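Local coordinates for protein glutathione s-transferase III (Zea mays, PDB 1AW9) that probably conjugates reduced glutathione to hydrophobic electrophiles, among them certain herbicides, as a homodimeric phi-class glutathione transferase of maize, at residues W98-V101 and E102-H105; P201-Q204 and K205-A208; A192-E195 and A196-R200; F161-A164 and D165-A169. All coordinates share one frame; numbering follows the deposited sequence.

Interaction 1. Residues W98-V101 and E102-H105; sequences WLEV and ESHH
Glu100 and His104 lie side by side one turn apart and point the same way off the helix. The carboxylate plane is turned 70° from the imidazole plane. OE1 of Glu100 approaches the edge of the ring, near its plane, at 2.7 Å from NE2 of His104. The bond is weak and strongly bent, and the position of OE1 is less sure. CG of Glu100 stands opposite its carbonyl carbon (chi1 -82°) and the chain bends at chi2, which brings the carboxylate alongside the ring of the next turn. With an alanine here, His104 is likely to lose its acidic neighbour and, as far as this doubtful bond holds it, some restraint on its ring. The backbone bond from His104 N to Glu100 O is 2.8 Å long.

Val101 crosses His105 at a slant, its CG1 lying 4.2 Å from CB of His105. Glu102 takes another direction. OE1 of Glu102 accepts a hydrogen bond from a water that also donates to Leu99 O, and forms a salt bridge with Arg68. NE2 of His105 is hydrogen-bonded to OE1 of Gln53 of the second subunit, and its ring stacks on Phe51 of that subunit. A cadmium ion lies about 3 Å from the His105 side chain. The Glu100-His104 and Val101-His105 pairs are i to i+4 contacts of the long helix 92-122, whose flank takes part in the glutathione transferase dimer interface.

Interaction 2. Residues P201-Q204 and K205-A208; sequences PAFQ and KTVA
Phe203 has its CG opposite the backbone N (chi1 -161°), which carries the ring along the helix toward Val207. Val207 has chi1 at 164°, with CG2 opposite its own carbonyl carbon, and this methyl is the branch that meets the ring. The pair is an i to i+4 aromatic-aliphatic contact in the first turns of helix 201-209, near the C-terminal end of the glutathione transferase chain. CE2 of Phe203 lies 3.5 Å from CG2 of Val207. CD2 and CZ are somewhat farther from the same methyl. The two side chains cross at a slant, and the methyl comes to the ring obliquely. Thr206 adds a looser contact, its CB lying 4.2 Å from CD1 of Phe203.

The main chain holds the two residues at this spacing. Val207 N donates to Phe203 O at 2.9 Å with a nearly straight N-H of 175°. Thr206 N donates to Ala202 O at 3.0 Å. The bond from Ala208 N to Gln204 O is more bent.

These residues also reach neighbouring helices. Phe203 packs on Trp194 and Val198 of helix 188-199. Thr206 faces Val15 and Thr19 of helix 12-23, and its OG1 is hydrogen-bonded to ND2 of Asn22.

One backbone N-H is shared between two carbonyls at the start of the helix. Lys205 N donates to Pro201 O at 3.1 Å and more weakly to Ala202 O at the same distance.

Interaction 3. Residues A192-E195 and A196-R200; sequences AWWE and AIVAR
Two tryptophans one after the other on helix 188-199, in the all-helical C-terminal domain of the glutathione transferase, each receive an aliphatic side chain from the next turn. Both contacts are CH-pi interactions four residues apart. In the first, Val198 lays CG2 over one face of the Trp194 indole. CG2 of Val198 is 3.6 Å from the centroid of the six-membered ring of Trp194 and 9° off its normal. This methyl stands too close to Trp194 O in the model, so its exact placing is doubtful. CG of Trp194 is opposite the backbone N (chi1 163°), which swings the indole along the helix toward Val198.

In the second, Ile197 and Trp193 run side by side and point the same way. CD1 of Ile197 lies over one face of the Trp193 indole, 4.1 Å from the centroid of the five-membered ring. CE2 of Trp193 is the closest ring atom to CD1 of Ile197, at 3.8 Å. Ile197 also touches the other indole, with CB 4.1 Å from CE3 of Trp194. Ordinary helical bonds include Ala196 N to Ala192 O at 2.8 Å.

NE1 of Trp193 is hydrogen-bonded to OD2 of Asp165. Trp193 and Trp194 both pack on Leu172 of helix 169-176. Trp194 and Val198 meet Phe203 of helix 201-209, while Arg200, at the N-cap of that helix, forms a salt bridge with Glu23 of helix 12-23.

Interaction 4. Residues F161-A164 and D165-A169; sequences FTLA and DANHA
Thr162 and Asp165 form a capping box at the N-terminus of the short buried helix 163-166, in the C-terminal domain of the glutathione transferase. The apolar contact beside it comes from Phe161. Its ring slides past Asp165 and nears it obliquely. CD2 of Phe161 lies 3.8 Å from CB of Asp165. CZ of Phe161 lies 3.7 Å from CB of Ala166.

Among the polar contacts, Thr162 N gives OD1 of Asp165 a straight bond of 3.0 Å, meeting it on the anti side of the carboxylate. In return, OG1 of Thr162 accepts a weak bond from Ala164 N. A water accepts a hydrogen bond from Thr162 OG1 and donates one to OD1 of Asp165. OD2 of Asp165 accepts from NE1 of Trp193 and from Leu156 N. Replacing Asp165 by alanine would probably leave Thr162 N and Trp193 NE1 without their acceptor and the helix start less firmly fixed.

At the other end, chi1 of -76° sets CG of His168 opposite its carbonyl carbon and turns the ring back toward Ala164. NE2 of His168 is hydrogen-bonded to Tyr146 OH. ND1 of His168 donates, in the plane of the ring, to Ala164 O at 2.8 Å.

Overall arrangement
Along the chain the order is interaction 1, interaction 4, interaction 3, interaction 2. Interaction 4 lies nearest the centre of the chain and touches the other three. Its centre is 11 Å from those of interactions 1 and 3 and 14 Å from that of interaction 2. Glu102 and Leu99 of helix 92-122 pack on it, and Ala169 meets both Ile197 and Phe203. Interactions 3 and 2 lie on successive helices, 188-199 and 201-209. The centres of interactions 1 and 2 are 23 Å apart, on opposite sides of the chain's centre. The set thus links the dimer-facing helix, through the buried capped helix, to the last two helices, of which 201-209 packs against helix 12-23 of the thioredoxin-like domain.

Interaction 1. Residues W98-V101 and E102-H105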
ATOM      1  N   TRP A  98     -25.581   6.126  15.988  1.00 13.33           N
ATOM      2  CA  TRP A  98     -24.317   6.701  16.421  1.00 14.14           C
ATOM      3  C   TRP A  98     -23.332   5.758  17.075  1.00 13.70           C
ATOM      4  O   TRP A  98     -22.150   6.123  17.225  1.00 15.02           O
ATOM      5  CB  TRP A  98     -24.513   7.968  17.269  1.00 13.14           C
ATOM      6  CG  TRP A  98     -25.016   9.039  16.404  1.00 14.27           C
ATOM      7  CD1 TRP A  98     -26.322   9.266  16.084  1.00 14.79           C
ATOM      8  CD2 TRP A  98     -24.244   9.862  15.535  1.00 14.02           C
ATOM      9  NE1 TRP A  98     -26.409  10.135  15.037  1.00 17.01           N
ATOM     10  CE2 TRP A  98     -25.145  10.532  14.682  1.00 15.30           C
ATOM     11  CE3 TRP A  98     -22.874  10.084  15.374  1.00 15.51           C
ATOM     12  CZ2 TRP A  98     -24.726  11.424  13.674  1.00 16.41           C
ATOM     13  CZ3 TRP A  98     -22.452  10.970  14.366  1.00 14.94           C
ATOM     14  CH2 TRP A  98     -23.380  11.626  13.534  1.00 15.09           C
ATOM     15  N   LEU A  99     -23.801   4.573  17.477  1.00 12.91           N
ATOM     16  CA  LEU A  99     -22.939   3.523  18.078  1.00 12.42           C
ATOM     17  C   LEU A  99     -22.165   2.904  16.939  1.00  9.77           C
ATOM     18  O   LEU A  99     -21.014   2.548  17.101  1.00 10.28           O
ATOM     19  CB  LEU A  99     -23.746   2.429  18.785  1.00  8.56           C
ATOM     20  CG  LEU A  99     -24.201   2.766  20.200  1.00 11.72           C
ATOM     21  CD1 LEU A  99     -25.320   1.803  20.665  1.00 10.65           C
ATOM     22  CD2 LEU A  99     -23.003   2.809  21.159  1.00 11.26           C
ATOM     23  N   GLU A 100     -22.843   2.707  15.820  1.00 11.45           N
ATOM     24  CA  GLU A 100     -22.225   2.184  14.626  1.00 11.17           C
ATOM     25  C   GLU A 100     -21.340   3.239  13.927  1.00 13.13           C
ATOM     26  O   GLU A 100     -20.254   2.917  13.400  1.00 14.25           O
ATOM     27  CB  GLU A 100     -23.304   1.685  13.701  1.00 13.70           C
ATOM     28  CG  GLU A 100     -23.740   0.346  14.071  1.00 19.92           C
ATOM     29  CD  GLU A 100     -22.613  -0.670  13.823  1.00 23.50           C
ATOM     30  OE1 GLU A 100     -22.318  -0.947  12.634  1.00 25.28           O
ATOM     31  OE2 GLU A 100     -22.019  -1.175  14.802  1.00 22.04           O
ATOM     32  N   VAL A 101     -21.787   4.497  13.895  1.00 11.20           N
ATOM     33  CA  VAL A 101     -20.976   5.542  13.274  1.00 11.13           C
ATOM     34  C   VAL A 101     -19.596   5.590  13.946  1.00 10.55           C
ATOM     35  O   VAL A 101     -18.567   5.687  13.271  1.00 10.97           O
ATOM     36  CB  VAL A 101     -21.670   6.939  13.330  1.00 10.06           C
ATOM     37  CG1 VAL A 101     -20.714   8.029  12.873  1.00  9.55           C
ATOM     38  CG2 VAL A 101     -22.884   6.940  12.441  1.00  8.23           C
ATOM     39  N   GLU A 102     -19.571   5.487  15.270  1.00 10.50           N
ATOM     40  CA  GLU A 102     -18.322   5.523  16.031  1.00 11.49           C
ATOM     41  C   GLU A 102     -17.421   4.345  15.656  1.00 12.48           C
ATOM     42  O   GLU A 102     -16.210   4.501  15.496  1.00 11.85           O
ATOM     43  CB  GLU A 102     -18.607   5.493  17.540  1.00  9.30           C
ATOM     44  CG  GLU A 102     -17.375   5.555  18.468  1.00 11.47           C
ATOM     45  CD  GLU A 102     -16.738   4.185  18.772  1.00 14.20           C
ATOM     46  OE1 GLU A 102     -17.472   3.236  19.075  1.00 19.05           O
ATOM     47  OE2 GLU A 102     -15.499   4.037  18.713  1.00 15.03           O
ATOM     48  N   SER A 103     -18.043   3.185  15.488  1.00 12.68           N
ATOM     49  CA  SER A 103     -17.380   1.940  15.181  1.00 12.64           C
ATOM     50  C   SER A 103     -16.824   1.919  13.777  1.00 13.07           C
ATOM     51  O   SER A 103     -15.697   1.459  13.569  1.00 12.90           O
ATOM     52  CB  SER A 103     -18.413   0.831  15.320  1.00 13.97           C
ATOM     53  OG  SER A 103     -17.823  -0.415  15.581  1.00 22.33           O
ATOM     54  N   HIS A 104     -17.604   2.426  12.826  1.00 12.04           N
ATOM     55  CA  HIS A 104     -17.202   2.420  11.434  1.00 16.05           C
ATOM     56  C   HIS A 104     -16.644   3.667  10.816  1.00 15.81           C
ATOM     57  O   HIS A 104     -16.077   3.595   9.723  1.00 16.76           O
ATOM     58  CB  HIS A 104     -18.343   1.925  10.583  1.00 19.53           C
ATOM     59  CG  HIS A 104     -18.766   0.556  10.964  1.00 28.56           C
ATOM     60  ND1 HIS A 104     -17.852  -0.468  11.134  1.00 31.00           N
ATOM     61  CD2 HIS A 104     -19.965   0.065  11.348  1.00 31.09           C
ATOM     62  CE1 HIS A 104     -18.469  -1.530  11.616  1.00 31.97           C
ATOM     63  NE2 HIS A 104     -19.753  -1.235  11.759  1.00 35.05           N
ATOM     64  N   HIS A 105     -16.821   4.812  11.454  1.00 13.06           N
ATOM     65  CA  HIS A 105     -16.305   6.045  10.885  1.00 12.83           C
ATOM     66  C   HIS A 105     -15.336   6.795  11.715  1.00 12.39           C
ATOM     67  O   HIS A 105     -14.390   7.373  11.193  1.00 15.34           O
ATOM     68  CB  HIS A 105     -17.438   6.970  10.528  1.00 12.44           C
ATOM     69  CG  HIS A 105     -18.243   6.451   9.420  1.00 15.24           C
ATOM     70  ND1 HIS A 105     -19.376   5.698   9.628  1.00 16.69           N
ATOM     71  CD2 HIS A 105     -18.027   6.463   8.088  1.00 17.60           C
ATOM     72  CE1 HIS A 105     -19.820   5.267   8.465  1.00 20.40           C
ATOM     73  NE2 HIS A 105     -19.019   5.715   7.513  1.00 18.49           N
TER
HETATM   74  O   HOH W   1     -19.934   2.398  19.543  1.00 26.56           O

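Interaction 2. Residues P201-Q204 and K205-A208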
ATOM      1  N   PRO A 201     -17.471  13.643  36.006  1.00 31.54           N
ATOM      2  CA  PRO A 201     -16.750  13.114  37.169  1.00 29.85           C
ATOM      3  C   PRO A 201     -16.164  11.732  36.881  1.00 27.39           C
ATOM      4  O   PRO A 201     -15.002  11.475  37.191  1.00 26.45           O
ATOM      5  CB  PRO A 201     -17.853  13.001  38.225  1.00 31.36           C
ATOM      6  CG  PRO A 201     -18.808  14.067  37.841  1.00 32.01           C
ATOM      7  CD  PRO A 201     -18.876  13.906  36.351  1.00 32.33           C
ATOM      8  N   ALA A 202     -16.984  10.847  36.302  1.00 26.30           N
ATOM      9  CA  ALA A 202     -16.554   9.487  35.963  1.00 26.14           C
ATOM     10  C   ALA A 202     -15.348   9.550  35.035  1.00 27.11           C
ATOM     11  O   ALA A 202     -14.326   8.858  35.252  1.00 25.98           O
ATOM     12  CB  ALA A 202     -17.675   8.724  35.298  1.00 22.78           C
ATOM     13  N   PHE A 203     -15.445  10.418  34.028  1.00 25.78           N
ATOM     14  CA  PHE A 203     -14.350  10.537  33.103  1.00 25.63           C
ATOM     15  C   PHE A 203     -13.106  11.031  33.768  1.00 26.93           C
ATOM     16  O   PHE A 203     -12.019  10.578  33.441  1.00 28.43           O
ATOM     17  CB  PHE A 203     -14.679  11.394  31.895  1.00 26.06           C
ATOM     18  CG  PHE A 203     -13.743  11.140  30.757  1.00 28.08           C
ATOM     19  CD1 PHE A 203     -13.584   9.844  30.253  1.00 27.92           C
ATOM     20  CD2 PHE A 203     -12.940  12.142  30.266  1.00 28.54           C
ATOM     21  CE1 PHE A 203     -12.631   9.561  29.288  1.00 28.93           C
ATOM     22  CE2 PHE A 203     -11.977  11.872  29.295  1.00 29.95           C
ATOM     23  CZ  PHE A 203     -11.820  10.580  28.807  1.00 29.93           C
ATOM     24  N   GLN A 204     -13.265  11.931  34.734  1.00 29.74           N
ATOM     25  CA  GLN A 204     -12.147  12.502  35.487  1.00 30.48           C
ATOM     26  C   GLN A 204     -11.373  11.422  36.187  1.00 31.09           C
ATOM     27  O   GLN A 204     -10.139  11.469  36.257  1.00 30.22           O
ATOM     28  CB  GLN A 204     -12.665  13.492  36.523  1.00 33.97           C
ATOM     29  CG  GLN A 204     -13.006  14.824  35.919  1.00 39.49           C
ATOM     30  CD  GLN A 204     -11.842  15.320  35.103  1.00 44.78           C
ATOM     31  OE1 GLN A 204     -10.844  15.785  35.660  1.00 50.00           O
ATOM     32  NE2 GLN A 204     -11.908  15.136  33.785  1.00 46.94           N
ATOM     33  N   LYS A 205     -12.125  10.447  36.695  1.00 31.96           N
ATOM     34  CA  LYS A 205     -11.584   9.293  37.414  1.00 33.88           C
ATOM     35  C   LYS A 205     -10.770   8.456  36.433  1.00 32.85           C
ATOM     36  O   LYS A 205      -9.587   8.154  36.665  1.00 32.25           O
ATOM     37  CB  LYS A 205     -12.742   8.449  37.986  1.00 37.53           C
ATOM     38  CG  LYS A 205     -12.414   7.520  39.186  1.00 42.01           C
ATOM     39  CD  LYS A 205     -13.632   6.641  39.600  1.00 45.37           C
ATOM     40  CE  LYS A 205     -14.934   7.473  39.745  1.00 48.53           C
ATOM     41  NZ  LYS A 205     -16.201   6.645  39.733  1.00 48.76           N
ATOM     42  N   THR A 206     -11.409   8.121  35.317  1.00 31.68           N
ATOM     43  CA  THR A 206     -10.776   7.337  34.264  1.00 30.28           C
ATOM     44  C   THR A 206      -9.430   7.942  33.854  1.00 29.80           C
ATOM     45  O   THR A 206      -8.416   7.270  33.885  1.00 30.16           O
ATOM     46  CB  THR A 206     -11.686   7.262  33.032  1.00 31.82           C
ATOM     47  OG1 THR A 206     -12.984   6.797  33.429  1.00 29.19           O
ATOM     48  CG2 THR A 206     -11.084   6.312  31.985  1.00 30.93           C
ATOM     49  N   VAL A 207      -9.432   9.215  33.489  1.00 29.98           N
ATOM     50  CA  VAL A 207      -8.214   9.892  33.081  1.00 32.53           C
ATOM     51  C   VAL A 207      -7.165   9.776  34.170  1.00 34.82           C
ATOM     52  O   VAL A 207      -5.979   9.575  33.890  1.00 34.34           O
ATOM     53  CB  VAL A 207      -8.460  11.408  32.803  1.00 33.48           C
ATOM     54  CG1 VAL A 207      -7.143  12.158  32.757  1.00 32.98           C
ATOM     55  CG2 VAL A 207      -9.204  11.607  31.488  1.00 32.04           C
ATOM     56  N   ALA A 208      -7.613   9.945  35.410  1.00 37.73           N
ATOM     57  CA  ALA A 208      -6.740   9.867  36.574  1.00 39.73           C
ATOM     58  C   ALA A 208      -5.968   8.553  36.670  1.00 40.90           C
ATOM     59  O   ALA A 208      -4.837   8.525  37.174  1.00 41.54           O
ATOM     60  CB  ALA A 208      -7.550  10.066  37.824  1.00 41.36           C
TER

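Interaction 3. Residues A192-E195 and A196-R200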
ATOM      1  N   ALA A 192     -17.334  21.755  22.050  1.00 18.31           N
ATOM      2  CA  ALA A 192     -18.189  21.907  23.232  1.00 17.53           C
ATOM      3  C   ALA A 192     -18.574  20.513  23.758  1.00 18.40           C
ATOM      4  O   ALA A 192     -18.415  20.205  24.942  1.00 19.81           O
ATOM      5  CB  ALA A 192     -19.428  22.665  22.846  1.00 17.64           C
ATOM      6  N   TRP A 193     -19.057  19.667  22.852  1.00 18.63           N
ATOM      7  CA  TRP A 193     -19.462  18.303  23.172  1.00 17.25           C
ATOM      8  C   TRP A 193     -18.348  17.545  23.864  1.00 17.88           C
ATOM      9  O   TRP A 193     -18.577  16.865  24.854  1.00 18.96           O
ATOM     10  CB  TRP A 193     -19.886  17.595  21.895  1.00 15.27           C
ATOM     11  CG  TRP A 193     -20.053  16.110  22.000  1.00 18.13           C
ATOM     12  CD1 TRP A 193     -21.044  15.440  22.653  1.00 19.21           C
ATOM     13  CD2 TRP A 193     -19.281  15.110  21.311  1.00 19.37           C
ATOM     14  NE1 TRP A 193     -20.958  14.090  22.398  1.00 18.14           N
ATOM     15  CE2 TRP A 193     -19.886  13.859  21.570  1.00 19.95           C
ATOM     16  CE3 TRP A 193     -18.144  15.151  20.483  1.00 18.34           C
ATOM     17  CZ2 TRP A 193     -19.394  12.654  21.024  1.00 19.98           C
ATOM     18  CZ3 TRP A 193     -17.653  13.943  19.938  1.00 21.07           C
ATOM     19  CH2 TRP A 193     -18.281  12.719  20.217  1.00 17.57           C
ATOM     20  N   TRP A 194     -17.130  17.673  23.354  1.00 19.41           N
ATOM     21  CA  TRP A 194     -15.946  17.017  23.927  1.00 17.89           C
ATOM     22  C   TRP A 194     -15.623  17.610  25.289  1.00 19.26           C
ATOM     23  O   TRP A 194     -15.277  16.897  26.216  1.00 19.32           O
ATOM     24  CB  TRP A 194     -14.734  17.207  22.996  1.00 16.76           C
ATOM     25  CG  TRP A 194     -13.416  16.940  23.626  1.00 16.05           C
ATOM     26  CD1 TRP A 194     -12.329  17.759  23.615  1.00 16.93           C
ATOM     27  CD2 TRP A 194     -13.035  15.768  24.374  1.00 18.37           C
ATOM     28  NE1 TRP A 194     -11.286  17.177  24.314  1.00 15.84           N
ATOM     29  CE2 TRP A 194     -11.690  15.958  24.785  1.00 17.86           C
ATOM     30  CE3 TRP A 194     -13.701  14.585  24.741  1.00 20.52           C
ATOM     31  CZ2 TRP A 194     -10.993  15.001  25.556  1.00 19.79           C
ATOM     32  CZ3 TRP A 194     -13.001  13.627  25.520  1.00 21.15           C
ATOM     33  CH2 TRP A 194     -11.660  13.851  25.912  1.00 19.11           C
ATOM     34  N   GLU A 195     -15.706  18.924  25.409  1.00 20.21           N
ATOM     35  CA  GLU A 195     -15.412  19.532  26.677  1.00 22.14           C
ATOM     36  C   GLU A 195     -16.420  19.152  27.715  1.00 22.41           C
ATOM     37  O   GLU A 195     -16.073  19.014  28.891  1.00 23.63           O
ATOM     38  CB  GLU A 195     -15.281  21.009  26.519  1.00 24.76           C
ATOM     39  CG  GLU A 195     -13.951  21.268  25.926  1.00 33.92           C
ATOM     40  CD  GLU A 195     -13.752  22.694  25.545  1.00 39.17           C
ATOM     41  OE1 GLU A 195     -14.760  23.415  25.333  1.00 42.98           O
ATOM     42  OE2 GLU A 195     -12.567  23.085  25.432  1.00 45.43           O
ATOM     43  N   ALA A 196     -17.654  18.921  27.286  1.00 21.70           N
ATOM     44  CA  ALA A 196     -18.667  18.472  28.222  1.00 23.37           C
ATOM     45  C   ALA A 196     -18.301  17.069  28.726  1.00 26.50           C
ATOM     46  O   ALA A 196     -18.458  16.774  29.913  1.00 28.42           O
ATOM     47  CB  ALA A 196     -20.014  18.439  27.564  1.00 18.70           C
ATOM     48  N   ILE A 197     -17.801  16.196  27.844  1.00 28.22           N
ATOM     49  CA  ILE A 197     -17.446  14.809  28.239  1.00 28.39           C
ATOM     50  C   ILE A 197     -16.296  14.762  29.253  1.00 29.52           C
ATOM     51  O   ILE A 197     -16.289  13.936  30.155  1.00 31.20           O
ATOM     52  CB  ILE A 197     -17.069  13.897  27.005  1.00 26.64           C
ATOM     53  CG1 ILE A 197     -18.246  13.786  26.033  1.00 27.10           C
ATOM     54  CG2 ILE A 197     -16.635  12.503  27.474  1.00 26.04           C
ATOM     55  CD1 ILE A 197     -17.934  12.997  24.766  1.00 26.95           C
ATOM     56  N   VAL A 198     -15.295  15.610  29.057  1.00 31.34           N
ATOM     57  CA  VAL A 198     -14.146  15.649  29.958  1.00 32.21           C
ATOM     58  C   VAL A 198     -14.558  16.112  31.343  1.00 33.77           C
ATOM     59  O   VAL A 198     -13.944  15.712  32.312  1.00 35.35           O
ATOM     60  CB  VAL A 198     -13.026  16.595  29.472  1.00 31.10           C
ATOM     61  CG1 VAL A 198     -11.650  15.987  29.762  1.00 32.17           C
ATOM     62  CG2 VAL A 198     -13.147  16.839  28.040  1.00 30.47           C
ATOM     63  N   ALA A 199     -15.549  17.003  31.411  1.00 34.04           N
ATOM     64  CA  ALA A 199     -16.075  17.547  32.666  1.00 33.48           C
ATOM     65  C   ALA A 199     -16.749  16.499  33.543  1.00 33.10           C
ATOM     66  O   ALA A 199     -16.871  16.692  34.754  1.00 33.80           O
ATOM     67  CB  ALA A 199     -17.070  18.696  32.384  1.00 34.11           C
ATOM     68  N   ARG A 200     -17.186  15.399  32.937  1.00 32.31           N
ATOM     69  CA  ARG A 200     -17.851  14.339  33.678  1.00 30.77           C
ATOM     70  C   ARG A 200     -16.943  13.764  34.773  1.00 31.90           C
ATOM     71  O   ARG A 200     -15.793  13.385  34.519  1.00 31.73           O
ATOM     72  CB  ARG A 200     -18.269  13.232  32.736  1.00 29.59           C
ATOM     73  CG  ARG A 200     -19.310  13.615  31.764  1.00 29.20           C
ATOM     74  CD  ARG A 200     -20.163  12.395  31.486  1.00 31.18           C
ATOM     75  NE  ARG A 200     -21.584  12.718  31.594  1.00 34.52           N
ATOM     76  CZ  ARG A 200     -22.523  11.896  32.041  1.00 33.31           C
ATOM     77  NH1 ARG A 200     -22.224  10.672  32.446  1.00 33.44           N
ATOM     78  NH2 ARG A 200     -23.781  12.292  32.023  1.00 37.38           N
TER

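Interaction 4. Residues F161-A164 and D165-A169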
ATOM      1  N   PHE A 161     -26.499  12.170  27.813  1.00 25.95           N
ATOM      2  CA  PHE A 161     -25.258  11.471  27.574  1.00 24.01           C
ATOM      3  C   PHE A 161     -25.585   9.970  27.623  1.00 25.66           C
ATOM      4  O   PHE A 161     -26.237   9.492  28.560  1.00 25.88           O
ATOM      5  CB  PHE A 161     -24.262  11.883  28.657  1.00 20.31           C
ATOM      6  CG  PHE A 161     -22.992  11.103  28.656  1.00 19.50           C
ATOM      7  CD1 PHE A 161     -22.889   9.915  29.383  1.00 16.53           C
ATOM      8  CD2 PHE A 161     -21.864  11.600  28.015  1.00 18.35           C
ATOM      9  CE1 PHE A 161     -21.691   9.246  29.481  1.00 18.95           C
ATOM     10  CE2 PHE A 161     -20.631  10.927  28.107  1.00 18.18           C
ATOM     11  CZ  PHE A 161     -20.545   9.758  28.838  1.00 18.66           C
ATOM     12  N   THR A 162     -25.225   9.259  26.556  1.00 22.96           N
ATOM     13  CA  THR A 162     -25.495   7.842  26.487  1.00 21.18           C
ATOM     14  C   THR A 162     -24.212   7.090  26.170  1.00 21.21           C
ATOM     15  O   THR A 162     -23.118   7.672  26.158  1.00 19.02           O
ATOM     16  CB  THR A 162     -26.577   7.498  25.409  1.00 21.94           C
ATOM     17  OG1 THR A 162     -26.106   7.876  24.110  1.00 22.14           O
ATOM     18  CG2 THR A 162     -27.896   8.221  25.698  1.00 20.88           C
ATOM     19  N   LEU A 163     -24.360   5.781  25.950  1.00 20.73           N
ATOM     20  CA  LEU A 163     -23.263   4.891  25.614  1.00 16.83           C
ATOM     21  C   LEU A 163     -22.576   5.403  24.335  1.00 15.11           C
ATOM     22  O   LEU A 163     -21.345   5.373  24.222  1.00 16.02           O
ATOM     23  CB  LEU A 163     -23.815   3.484  25.405  1.00 14.83           C
ATOM     24  CG  LEU A 163     -22.814   2.346  25.159  1.00 14.74           C
ATOM     25  CD1 LEU A 163     -21.895   2.164  26.377  1.00 15.35           C
ATOM     26  CD2 LEU A 163     -23.578   1.068  24.842  1.00 12.63           C
ATOM     27  N   ALA A 164     -23.373   5.885  23.390  1.00 13.80           N
ATOM     28  CA  ALA A 164     -22.845   6.412  22.137  1.00 14.62           C
ATOM     29  C   ALA A 164     -21.737   7.439  22.376  1.00 15.87           C
ATOM     30  O   ALA A 164     -20.685   7.357  21.734  1.00 16.71           O
ATOM     31  CB  ALA A 164     -23.966   7.011  21.277  1.00 10.00           C
ATOM     32  N   ASP A 165     -21.915   8.345  23.344  1.00 16.69           N
ATOM     33  CA  ASP A 165     -20.886   9.374  23.611  1.00 16.38           C
ATOM     34  C   ASP A 165     -19.684   8.819  24.357  1.00 17.69           C
ATOM     35  O   ASP A 165     -18.543   9.172  24.050  1.00 18.91           O
ATOM     36  CB  ASP A 165     -21.450  10.573  24.403  1.00 14.05           C
ATOM     37  CG  ASP A 165     -22.784  11.057  23.863  1.00 15.80           C
ATOM     38  OD1 ASP A 165     -23.795  10.500  24.282  1.00 20.94           O
ATOM     39  OD2 ASP A 165     -22.859  11.945  22.993  1.00 15.67           O
ATOM     40  N   ALA A 166     -19.950   7.940  25.322  1.00 16.79           N
ATOM     41  CA  ALA A 166     -18.919   7.379  26.169  1.00 15.94           C
ATOM     42  C   ALA A 166     -17.888   6.559  25.379  1.00 17.55           C
ATOM     43  O   ALA A 166     -16.692   6.562  25.713  1.00 15.58           O
ATOM     44  CB  ALA A 166     -19.576   6.526  27.292  1.00 16.17           C
ATOM     45  N   ASN A 167     -18.363   5.882  24.326  1.00 16.42           N
ATOM     46  CA  ASN A 167     -17.508   5.051  23.475  1.00 16.56           C
ATOM     47  C   ASN A 167     -16.472   5.875  22.711  1.00 16.58           C
ATOM     48  O   ASN A 167     -15.455   5.346  22.263  1.00 17.14           O
ATOM     49  CB  ASN A 167     -18.357   4.205  22.517  1.00 14.95           C
ATOM     50  CG  ASN A 167     -18.811   2.880  23.147  1.00 16.98           C
ATOM     51  OD1 ASN A 167     -18.376   2.514  24.243  1.00 18.80           O
ATOM     52  ND2 ASN A 167     -19.625   2.137  22.435  1.00 15.75           N
ATOM     53  N   HIS A 168     -16.699   7.187  22.639  1.00 14.86           N
ATOM     54  CA  HIS A 168     -15.797   8.090  21.951  1.00 11.64           C
ATOM     55  C   HIS A 168     -14.755   8.653  22.847  1.00 12.29           C
ATOM     56  O   HIS A 168     -13.703   9.025  22.376  1.00 14.71           O
ATOM     57  CB  HIS A 168     -16.544   9.293  21.422  1.00 11.14           C
ATOM     58  CG  HIS A 168     -17.353   9.015  20.200  1.00  8.39           C
ATOM     59  ND1 HIS A 168     -18.618   8.496  20.252  1.00  8.45           N
ATOM     60  CD2 HIS A 168     -17.086   9.247  18.900  1.00  7.24           C
ATOM     61  CE1 HIS A 168     -19.107   8.426  19.034  1.00  7.32           C
ATOM     62  NE2 HIS A 168     -18.194   8.879  18.182  1.00  9.45           N
ATOM     63  N   ALA A 169     -15.033   8.745  24.138  1.00 13.66           N
ATOM     64  CA  ALA A 169     -14.120   9.412  25.052  1.00 13.12           C
ATOM     65  C   ALA A 169     -12.620   9.134  25.074  1.00 15.55           C
ATOM     66  O   ALA A 169     -11.831  10.093  25.108  1.00 16.26           O
ATOM     67  CB  ALA A 169     -14.682   9.390  26.442  1.00 14.58           C
TER
HETATM   68  O   HOH W   2     -26.404  10.536  23.473  1.00 19.68           O